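Local coordinates for prepilin-like protein (Thermus thermophilus, PDB 6QVF) that is a competence-associated type IV pilin that probably binds DNA at the pilus tip during natural transformation, at residues 99-107 with 118-127; 54-62 with 138-146. One frame throughout, in Å; residues are numbered along the deposited sequence.

Interaction 1: residues 99-107 with 118-127; sequences GIPVAWDIR and VTVVVTATHP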
loop_
_atom_site.group_PDB
_atom_site.type_symbol
_atom_site.label_atom_id
_atom_site.label_comp_id
_atom_site.label_asym_id
_atom_site.label_seq_id
_atom_site.Cartn_x
_atom_site.Cartn_y
_atom_site.Cartn_z
ATOM N N GLY B 99 4.548 9.633 -20.629
ATOM C CA GLY B 99 4.632 10.996 -20.184
ATOM C C GLY B 99 4.217 11.183 -18.744
ATOM O O GLY B 99 4.154 12.313 -18.301
ATOM N N ILE B 100 3.980 10.077 -18.016
ATOM C CA ILE B 100 3.560 10.148 -16.628
ATOM C C ILE B 100 4.713 9.679 -15.751
ATOM O O ILE B 100 5.089 8.515 -15.788
ATOM C CB ILE B 100 2.298 9.318 -16.364
ATOM C CG1 ILE B 100 1.123 9.758 -17.236
ATOM C CG2 ILE B 100 1.943 9.372 -14.874
ATOM C CD1 ILE B 100 0.044 8.709 -17.351
ATOM N N PRO B 101 5.314 10.581 -14.955
ATOM C CA PRO B 101 6.359 10.184 -14.019
ATOM C C PRO B 101 5.759 9.326 -12.897
ATOM O O PRO B 101 4.787 9.721 -12.280
ATOM C CB PRO B 101 6.903 11.491 -13.433
ATOM C CG PRO B 101 6.058 12.611 -14.011
ATOM C CD PRO B 101 4.944 11.993 -14.826
ATOM N N VAL B 102 6.434 8.209 -12.590
ATOM C CA VAL B 102 6.077 7.356 -11.521
ATOM C C VAL B 102 7.278 7.220 -10.588
ATOM O O VAL B 102 8.273 6.571 -10.944
ATOM C CB VAL B 102 5.651 5.970 -12.038
ATOM C CG1 VAL B 102 5.132 5.132 -10.891
ATOM C CG2 VAL B 102 4.590 6.084 -13.153
ATOM N N ALA B 103 7.172 7.791 -9.378
ATOM C CA ALA B 103 8.168 7.572 -8.318
ATOM C C ALA B 103 7.963 6.164 -7.787
ATOM O O ALA B 103 6.822 5.702 -7.644
ATOM C CB ALA B 103 8.002 8.568 -7.226
ATOM N N TRP B 104 9.060 5.464 -7.505
ATOM C CA TRP B 104 8.962 4.095 -7.017
ATOM C C TRP B 104 10.054 3.852 -5.986
ATOM O O TRP B 104 11.113 4.471 -6.025
ATOM C CB TRP B 104 9.049 3.061 -8.155
ATOM C CG TRP B 104 10.366 3.073 -8.873
ATOM C CD1 TRP B 104 10.663 3.746 -10.012
ATOM C CD2 TRP B 104 11.541 2.311 -8.539
ATOM N NE1 TRP B 104 11.954 3.511 -10.388
ATOM C CE2 TRP B 104 12.526 2.624 -9.513
ATOM C CE3 TRP B 104 11.870 1.397 -7.534
ATOM C CZ2 TRP B 104 13.803 2.058 -9.489
ATOM C CZ3 TRP B 104 13.149 0.868 -7.496
ATOM C CH2 TRP B 104 14.093 1.203 -8.464
ATOM N N ASP B 105 9.727 2.992 -5.022
ATOM C CA ASP B 105 10.652 2.707 -3.930
ATOM C C ASP B 105 10.429 1.277 -3.443
ATOM O O ASP B 105 9.285 0.871 -3.183
ATOM C CB ASP B 105 10.382 3.672 -2.767
ATOM C CG ASP B 105 11.282 3.467 -1.571
ATOM O OD1 ASP B 105 11.026 2.557 -0.796
ATOM O OD2 ASP B 105 12.242 4.269 -1.427
ATOM N N ILE B 106 11.533 0.549 -3.296
ATOM C CA ILE B 106 11.600 -0.762 -2.666
ATOM C C ILE B 106 12.361 -0.615 -1.360
ATOM O O ILE B 106 13.464 -0.029 -1.358
ATOM C CB ILE B 106 12.358 -1.750 -3.562
ATOM C CG1 ILE B 106 11.746 -1.903 -4.951
ATOM C CG2 ILE B 106 12.505 -3.079 -2.873
ATOM C CD1 ILE B 106 12.595 -2.707 -5.935
ATOM N N ARG B 107 11.806 -1.134 -0.271
ATOM C CA ARG B 107 12.593 -1.169 0.979
ATOM C C ARG B 107 12.202 -2.311 1.904
ATOM O O ARG B 107 11.046 -2.756 1.945
ATOM C CB ARG B 107 12.495 0.169 1.720
ATOM C CG ARG B 107 11.095 0.594 2.103
ATOM C CD ARG B 107 11.143 1.930 2.825
ATOM N NE ARG B 107 11.646 2.960 1.941
ATOM C CZ ARG B 107 12.302 4.063 2.339
ATOM N NH1 ARG B 107 12.468 4.334 3.630
ATOM N NH2 ARG B 107 12.769 4.902 1.425
ATOM N N VAL B 118 9.229 -6.819 2.671
ATOM C CA VAL B 118 9.629 -5.776 1.773
ATOM C C VAL B 118 8.378 -5.073 1.256
ATOM O O VAL B 118 7.426 -5.740 0.904
ATOM C CB VAL B 118 10.468 -6.317 0.602
ATOM C CG1 VAL B 118 10.605 -5.301 -0.509
ATOM C CG2 VAL B 118 11.829 -6.814 1.084
ATOM N N THR B 119 8.386 -3.738 1.251
ATOM C CA THR B 119 7.335 -2.951 0.617
ATOM C C THR B 119 7.831 -2.341 -0.696
ATOM O O THR B 119 9.019 -1.932 -0.864
ATOM C CB THR B 119 6.767 -1.891 1.557
ATOM O OG1 THR B 119 7.836 -1.007 1.862
ATOM C CG2 THR B 119 6.200 -2.474 2.832
ATOM N N VAL B 120 6.878 -2.251 -1.637
ATOM C CA VAL B 120 7.074 -1.598 -2.900
ATOM C C VAL B 120 5.952 -0.555 -3.019
ATOM O O VAL B 120 4.764 -0.885 -2.898
ATOM C CB VAL B 120 7.055 -2.573 -4.094
ATOM C CG1 VAL B 120 7.394 -1.860 -5.404
ATOM C CG2 VAL B 120 7.946 -3.785 -3.840
ATOM N N VAL B 121 6.339 0.708 -3.153
ATOM C CA VAL B 121 5.398 1.818 -3.189
ATOM C C VAL B 121 5.673 2.672 -4.402
ATOM O O VAL B 121 6.817 3.048 -4.623
ATOM C CB VAL B 121 5.443 2.610 -1.878
ATOM C CG1 VAL B 121 4.443 3.744 -1.873
ATOM C CG2 VAL B 121 5.190 1.674 -0.724
ATOM N N VAL B 122 4.600 3.064 -5.102
ATOM C CA VAL B 122 4.712 3.893 -6.275
ATOM C C VAL B 122 3.710 5.038 -6.210
ATOM O O VAL B 122 2.615 4.885 -5.692
ATOM C CB VAL B 122 4.528 3.081 -7.567
ATOM C CG1 VAL B 122 5.514 1.920 -7.614
ATOM C CG2 VAL B 122 3.101 2.615 -7.753
ATOM N N THR B 123 4.117 6.155 -6.799
ATOM C CA THR B 123 3.209 7.284 -6.966
ATOM C C THR B 123 3.338 7.830 -8.386
ATOM O O THR B 123 4.427 8.331 -8.766
ATOM C CB THR B 123 3.479 8.386 -5.946
ATOM O OG1 THR B 123 3.267 7.954 -4.606
ATOM C CG2 THR B 123 2.600 9.607 -6.176
ATOM N N ALA B 124 2.237 7.732 -9.128
ATOM C CA ALA B 124 2.150 8.303 -10.488
ATOM C C ALA B 124 1.555 9.705 -10.394
ATOM O O ALA B 124 0.524 9.881 -9.781
ATOM C CB ALA B 124 1.276 7.466 -11.361
ATOM N N THR B 125 2.250 10.696 -10.936
ATOM C CA THR B 125 1.732 12.069 -10.903
ATOM C C THR B 125 1.516 12.507 -12.349
ATOM O O THR B 125 2.493 12.760 -13.082
ATOM C CB THR B 125 2.710 13.032 -10.225
ATOM O OG1 THR B 125 2.913 12.681 -8.855
ATOM C CG2 THR B 125 2.226 14.461 -10.310
ATOM N N HIS B 126 0.254 12.517 -12.775
ATOM C CA HIS B 126 -0.094 12.936 -14.135
ATOM C C HIS B 126 0.246 14.405 -14.287
ATOM O O HIS B 126 -0.010 15.197 -13.382
ATOM C CB HIS B 126 -1.574 12.722 -14.431
ATOM C CG HIS B 126 -1.869 12.664 -15.884
ATOM N ND1 HIS B 126 -1.927 13.802 -16.691
ATOM C CD2 HIS B 126 -2.117 11.599 -16.679
ATOM C CE1 HIS B 126 -2.196 13.414 -17.915
ATOM N NE2 HIS B 126 -2.345 12.075 -17.942
ATOM N N PRO B 127 0.859 14.793 -15.425
ATOM C CA PRO B 127 1.172 16.198 -15.670
ATOM C C PRO B 127 -0.063 17.109 -15.617
ATOM O O PRO B 127 0.068 18.293 -15.330
ATOM C CB PRO B 127 1.782 16.213 -17.076
ATOM C CG PRO B 127 2.206 14.789 -17.341
ATOM C CD PRO B 127 1.359 13.888 -16.471
HETATM O O HOH W 1 8.467 0.915 -0.209
#
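Ile100 brings its CD1 obliquely to the imidazole of His126, 3.7 Å from CD2, while Phe10 of helix 2-30 meets the same ring with its plane inclined to it and ND1 accepts from the backbone N of Arg128. A second flat group, the indole of Trp104, makes a cation-pi contact with Arg25 of that helix. A third, the guanidinium of Arg107, takes the carboxylate of Asp105 at its edge: NE reaches OD1 at 2.8 Å and NH2 reaches OD2 at 3.0 Å, both nearly straight and both on the syn side. This side-on grip lies in the guanidinium plane but about 30° out of the carboxylate plane, so the two groups are not quite coplanar. Arg107 folds back to it through the bend at chi3 (64°), and its CG rests 3.6 Å from Thr119 OG1. Replacing Asp105 with an alanine would probably leave the guanidinium without its charged mate and free to turn. A water links Asp105 O to Thr119 OG1 on this face. Seven backbone hydrogen bonds join the strands, running from Thr125 N to Pro101 O at one end to the Arg107 and Thr119 pair at the other.

On the other face, Val122 sets CG1 against Trp104 CB at 3.8 Å, and Ile106 CG2 lies equally near Val118 CG1. Val102 turns CG1 away from its own backbone N (chi1 -174°) and lays that methyl 4.0 Å from Val122 CB, giving CG2 to Ala124 CB. Helix 2-30 packs over this apolar side through Val21, Leu22 and Val29. The pairing thus forms the central antiparallel hairpin of a four-stranded sheet laid against a long N-terminal helix, the characteristic architecture of type IV pilins.

Interaction 2: residues 54-62 with 138-146; sequences NWRSFYFVD and VTCYDVYPS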
loop_
_atom_site.group_PDB
_atom_site.type_symbol
_atom_site.label_atom_id
_atom_site.label_comp_id
_atom_site.label_asym_id
_atom_site.label_seq_id
_atom_site.Cartn_x
_atom_site.Cartn_y
_atom_site.Cartn_z
ATOM N N ASN B 54 23.890 -27.299 -6.995
ATOM C CA ASN B 54 23.449 -25.901 -7.187
ATOM C C ASN B 54 22.492 -25.454 -6.076
ATOM O O ASN B 54 21.872 -26.249 -5.362
ATOM C CB ASN B 54 22.860 -25.698 -8.582
ATOM C CG ASN B 54 23.919 -25.789 -9.659
ATOM O OD1 ASN B 54 25.024 -25.256 -9.507
ATOM N ND2 ASN B 54 23.597 -26.447 -10.755
ATOM N N TRP B 55 22.361 -24.126 -5.968
ATOM C CA TRP B 55 21.572 -23.490 -4.952
ATOM C C TRP B 55 20.617 -22.509 -5.624
ATOM O O TRP B 55 20.869 -22.019 -6.706
ATOM C CB TRP B 55 22.474 -22.710 -3.977
ATOM C CG TRP B 55 23.295 -23.562 -3.051
ATOM C CD1 TRP B 55 24.164 -24.563 -3.393
ATOM C CD2 TRP B 55 23.258 -23.538 -1.609
ATOM N NE1 TRP B 55 24.675 -25.139 -2.263
ATOM C CE2 TRP B 55 24.143 -24.541 -1.155
ATOM C CE3 TRP B 55 22.601 -22.746 -0.655
ATOM C CZ2 TRP B 55 24.364 -24.782 0.198
ATOM C CZ3 TRP B 55 22.800 -23.008 0.678
ATOM C CH2 TRP B 55 23.695 -23.989 1.098
ATOM N N ARG B 56 19.538 -22.198 -4.919
ATOM C CA ARG B 56 18.696 -21.068 -5.312
ATOM C C ARG B 56 19.139 -19.826 -4.516
ATOM O O ARG B 56 19.501 -19.934 -3.343
ATOM C CB ARG B 56 17.233 -21.437 -5.068
ATOM C CG ARG B 56 16.247 -20.393 -5.593
ATOM C CD ARG B 56 14.850 -20.972 -5.597
ATOM N NE ARG B 56 14.709 -21.934 -6.694
ATOM C CZ ARG B 56 14.507 -23.242 -6.597
ATOM N NH1 ARG B 56 14.599 -23.893 -5.446
ATOM N NH2 ARG B 56 14.230 -23.907 -7.700
ATOM N N SER B 57 19.090 -18.672 -5.192
ATOM C CA SER B 57 19.393 -17.370 -4.672
ATOM C C SER B 57 18.158 -16.504 -4.850
ATOM O O SER B 57 17.620 -16.391 -5.970
ATOM C CB SER B 57 20.571 -16.777 -5.387
ATOM O OG SER B 57 20.923 -15.478 -4.897
ATOM N N PHE B 58 17.724 -15.878 -3.746
ATOM C CA PHE B 58 16.541 -15.011 -3.787
ATOM C C PHE B 58 16.944 -13.537 -3.727
ATOM O O PHE B 58 17.575 -13.113 -2.778
ATOM C CB PHE B 58 15.609 -15.304 -2.610
ATOM C CG PHE B 58 15.077 -16.708 -2.577
ATOM C CD1 PHE B 58 14.041 -17.068 -3.399
ATOM C CD2 PHE B 58 15.624 -17.683 -1.758
ATOM C CE1 PHE B 58 13.529 -18.346 -3.385
ATOM C CE2 PHE B 58 15.118 -18.975 -1.766
ATOM C CZ PHE B 58 14.077 -19.298 -2.586
ATOM N N TYR B 59 16.526 -12.782 -4.733
ATOM C CA TYR B 59 16.778 -11.350 -4.734
ATOM C C TYR B 59 16.074 -10.675 -3.546
ATOM O O TYR B 59 16.434 -9.554 -3.195
ATOM C CB TYR B 59 16.363 -10.716 -6.060
ATOM C CG TYR B 59 17.364 -10.890 -7.171
ATOM C CD1 TYR B 59 17.635 -12.146 -7.691
ATOM C CD2 TYR B 59 18.132 -9.838 -7.616
ATOM C CE1 TYR B 59 18.564 -12.323 -8.708
ATOM C CE2 TYR B 59 19.045 -9.991 -8.651
ATOM C CZ TYR B 59 19.295 -11.249 -9.173
ATOM O OH TYR B 59 20.230 -11.429 -10.161
ATOM N N PHE B 60 15.039 -11.315 -3.010
ATOM C CA PHE B 60 14.359 -10.795 -1.820
ATOM C C PHE B 60 15.405 -10.381 -0.775
ATOM O O PHE B 60 15.304 -9.325 -0.128
ATOM C CB PHE B 60 13.379 -11.823 -1.270
ATOM C CG PHE B 60 12.660 -11.352 -0.042
ATOM C CD1 PHE B 60 13.263 -11.425 1.208
ATOM C CD2 PHE B 60 11.414 -10.770 -0.165
ATOM C CE1 PHE B 60 12.610 -10.925 2.329
ATOM C CE2 PHE B 60 10.746 -10.327 0.976
ATOM C CZ PHE B 60 11.349 -10.395 2.199
ATOM N N VAL B 61 16.392 -11.252 -0.568
ATOM C CA VAL B 61 17.428 -10.995 0.450
ATOM C C VAL B 61 18.211 -9.729 0.121
ATOM O O VAL B 61 18.463 -8.892 1.000
ATOM C CB VAL B 61 18.364 -12.208 0.581
ATOM C CG1 VAL B 61 19.485 -11.977 1.588
ATOM C CG2 VAL B 61 17.589 -13.465 0.920
ATOM N N ASP B 62 18.631 -9.591 -1.137
ATOM C CA ASP B 62 19.389 -8.450 -1.572
ATOM C C ASP B 62 18.594 -7.163 -1.356
ATOM O O ASP B 62 19.109 -6.199 -0.788
ATOM C CB ASP B 62 19.835 -8.587 -3.022
ATOM C CG ASP B 62 20.645 -9.860 -3.181
ATOM O OD1 ASP B 62 21.824 -9.840 -2.792
ATOM O OD2 ASP B 62 20.051 -10.882 -3.606
ATOM N N VAL B 138 5.311 -7.546 0.315
ATOM C CA VAL B 138 5.856 -8.840 -0.039
ATOM C C VAL B 138 6.576 -9.392 1.189
ATOM O O VAL B 138 7.407 -8.692 1.764
ATOM C CB VAL B 138 6.824 -8.720 -1.235
ATOM C CG1 VAL B 138 7.322 -10.078 -1.643
ATOM C CG2 VAL B 138 6.187 -8.034 -2.452
ATOM N N THR B 139 6.332 -10.646 1.535
ATOM C CA THR B 139 7.051 -11.279 2.606
ATOM C C THR B 139 7.935 -12.382 2.060
ATOM O O THR B 139 7.810 -12.852 0.923
ATOM C CB THR B 139 6.163 -11.830 3.722
ATOM O OG1 THR B 139 5.608 -13.080 3.300
ATOM C CG2 THR B 139 5.048 -10.878 4.098
ATOM N N CYS B 140 8.859 -12.800 2.917
ATOM C CA CYS B 140 9.777 -13.849 2.576
ATOM C C CYS B 140 9.043 -15.150 2.287
ATOM O O CYS B 140 9.585 -15.997 1.611
ATOM C CB CYS B 140 10.843 -14.018 3.663
ATOM S SG CYS B 140 10.151 -14.292 5.314
ATOM N N TYR B 141 7.819 -15.301 2.776
ATOM C CA TYR B 141 7.030 -16.464 2.564
ATOM C C TYR B 141 6.442 -16.516 1.155
ATOM O O TYR B 141 5.892 -17.559 0.748
ATOM C CB TYR B 141 5.918 -16.575 3.603
ATOM C CG TYR B 141 6.445 -16.776 5.005
ATOM C CD1 TYR B 141 6.924 -18.009 5.378
ATOM C CD2 TYR B 141 6.588 -15.725 5.899
ATOM C CE1 TYR B 141 7.434 -18.233 6.640
ATOM C CE2 TYR B 141 7.116 -15.927 7.168
ATOM C CZ TYR B 141 7.547 -17.188 7.536
ATOM O OH TYR B 141 8.068 -17.421 8.782
ATOM N N ASP B 142 6.517 -15.410 0.413
ATOM C CA ASP B 142 5.890 -15.335 -0.889
ATOM C C ASP B 142 6.774 -15.818 -2.044
ATOM O O ASP B 142 6.283 -15.901 -3.200
ATOM C CB ASP B 142 5.465 -13.891 -1.161
ATOM C CG ASP B 142 4.420 -13.399 -0.173
ATOM O OD1 ASP B 142 3.645 -14.242 0.353
ATOM O OD2 ASP B 142 4.302 -12.157 -0.006
ATOM N N VAL B 143 8.057 -16.145 -1.762
ATOM C CA VAL B 143 8.903 -16.624 -2.831
ATOM C C VAL B 143 8.513 -18.084 -3.137
ATOM O O VAL B 143 7.851 -18.718 -2.357
ATOM C CB VAL B 143 10.406 -16.499 -2.501
ATOM C CG1 VAL B 143 10.816 -15.068 -2.267
ATOM C CG2 VAL B 143 10.822 -17.370 -1.364
ATOM N N TYR B 144 8.997 -18.573 -4.278
ATOM C CA TYR B 144 8.850 -19.956 -4.658
ATOM C C TYR B 144 10.243 -20.581 -4.735
ATOM O O TYR B 144 11.141 -20.020 -5.361
ATOM C CB TYR B 144 8.171 -20.128 -6.033
ATOM C CG TYR B 144 8.114 -21.574 -6.449
ATOM C CD1 TYR B 144 7.092 -22.390 -5.999
ATOM C CD2 TYR B 144 9.164 -22.150 -7.138
ATOM C CE1 TYR B 144 7.075 -23.747 -6.289
ATOM C CE2 TYR B 144 9.173 -23.508 -7.420
ATOM C CZ TYR B 144 8.123 -24.303 -6.992
ATOM O OH TYR B 144 8.073 -25.644 -7.234
ATOM N N PRO B 145 10.454 -21.785 -4.178
ATOM C CA PRO B 145 9.463 -22.443 -3.338
ATOM C C PRO B 145 9.317 -21.754 -1.975
ATOM O O PRO B 145 10.237 -21.070 -1.546
ATOM C CB PRO B 145 10.034 -23.845 -3.126
ATOM C CG PRO B 145 11.459 -23.739 -3.455
ATOM C CD PRO B 145 11.666 -22.574 -4.391
ATOM N N SER B 146 8.187 -22.006 -1.318
ATOM C CA SER B 146 7.862 -21.480 -0.013
ATOM C C SER B 146 8.892 -21.949 1.008
ATOM O O SER B 146 9.249 -23.122 1.022
ATOM C CB SER B 146 6.476 -21.912 0.406
ATOM O OG SER B 146 5.515 -21.627 -0.595
#
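Arg56 runs out from its strand toward Pro145. Its CB leads to CG, which lies over one face of the neighbouring Phe58 ring; CG stands anti to the backbone N (chi1 -173°), and CD then comes 3.8 Å from both Tyr144 O and Pro145 CD. A bend at chi3 turns the guanidinium so that one face lies under the proline, offset toward the rim: NE and CZ follow at 3.9 and 3.7 Å from Pro145 CD before NH1 closes to 3.4 Å from the same atom. The peptide bond before Pro145 is cis, and Tyr144 also packs on Arg3 of the second subunit.

Further along, Phe58 CE1 touches Val143 CG2 at 3.5 Å, and Tyr144 O lies at the ring edge, near its plane. This seam joins the small sheet containing strand 55-58, and the helix that follows it, to the turn leaving the last strand of the larger pilin sheet. The turn is an ST turn: Thr139 OG1 accepts from Tyr141 N, while Asp142 OD2 takes Thr139 N from above its carboxylate plane in an almost straight bond.

Phe60 lays one ring face on Cys140, whose CA stands 4.0 Å from the ring centroid in a CH-pi contact, 18° off the normal. Val138 O sits at the edge of that ring. Cys140 SG is tied to Cys155 by a disulfide, which links the backbone beneath the phenyl ring to the chain around Cys155.

Overall arrangement
Their centres about 24 Å apart, on opposite sides of the chain's centre, the two interactions nevertheless meet at one corner of the four-stranded antiparallel sheet. Strand 117-125, half of interaction 1, neighbours strand 131-139, whose end enters interaction 2; a probable hydrogen bond from Val118 N to Val138 O and packing of Val118 CG2 on Phe60 CE2 join them. Along the chain, 99-107 and 118-127 are nested within the loop that 54-62 and 138-146 close. Helix 2-30 touches both. The neighbouring strands 117-125 and 131-139 thus carry the packing from the middle of the sheet to its edge, where interaction 2 ties on the separate three-stranded sheet region and helix 59-66.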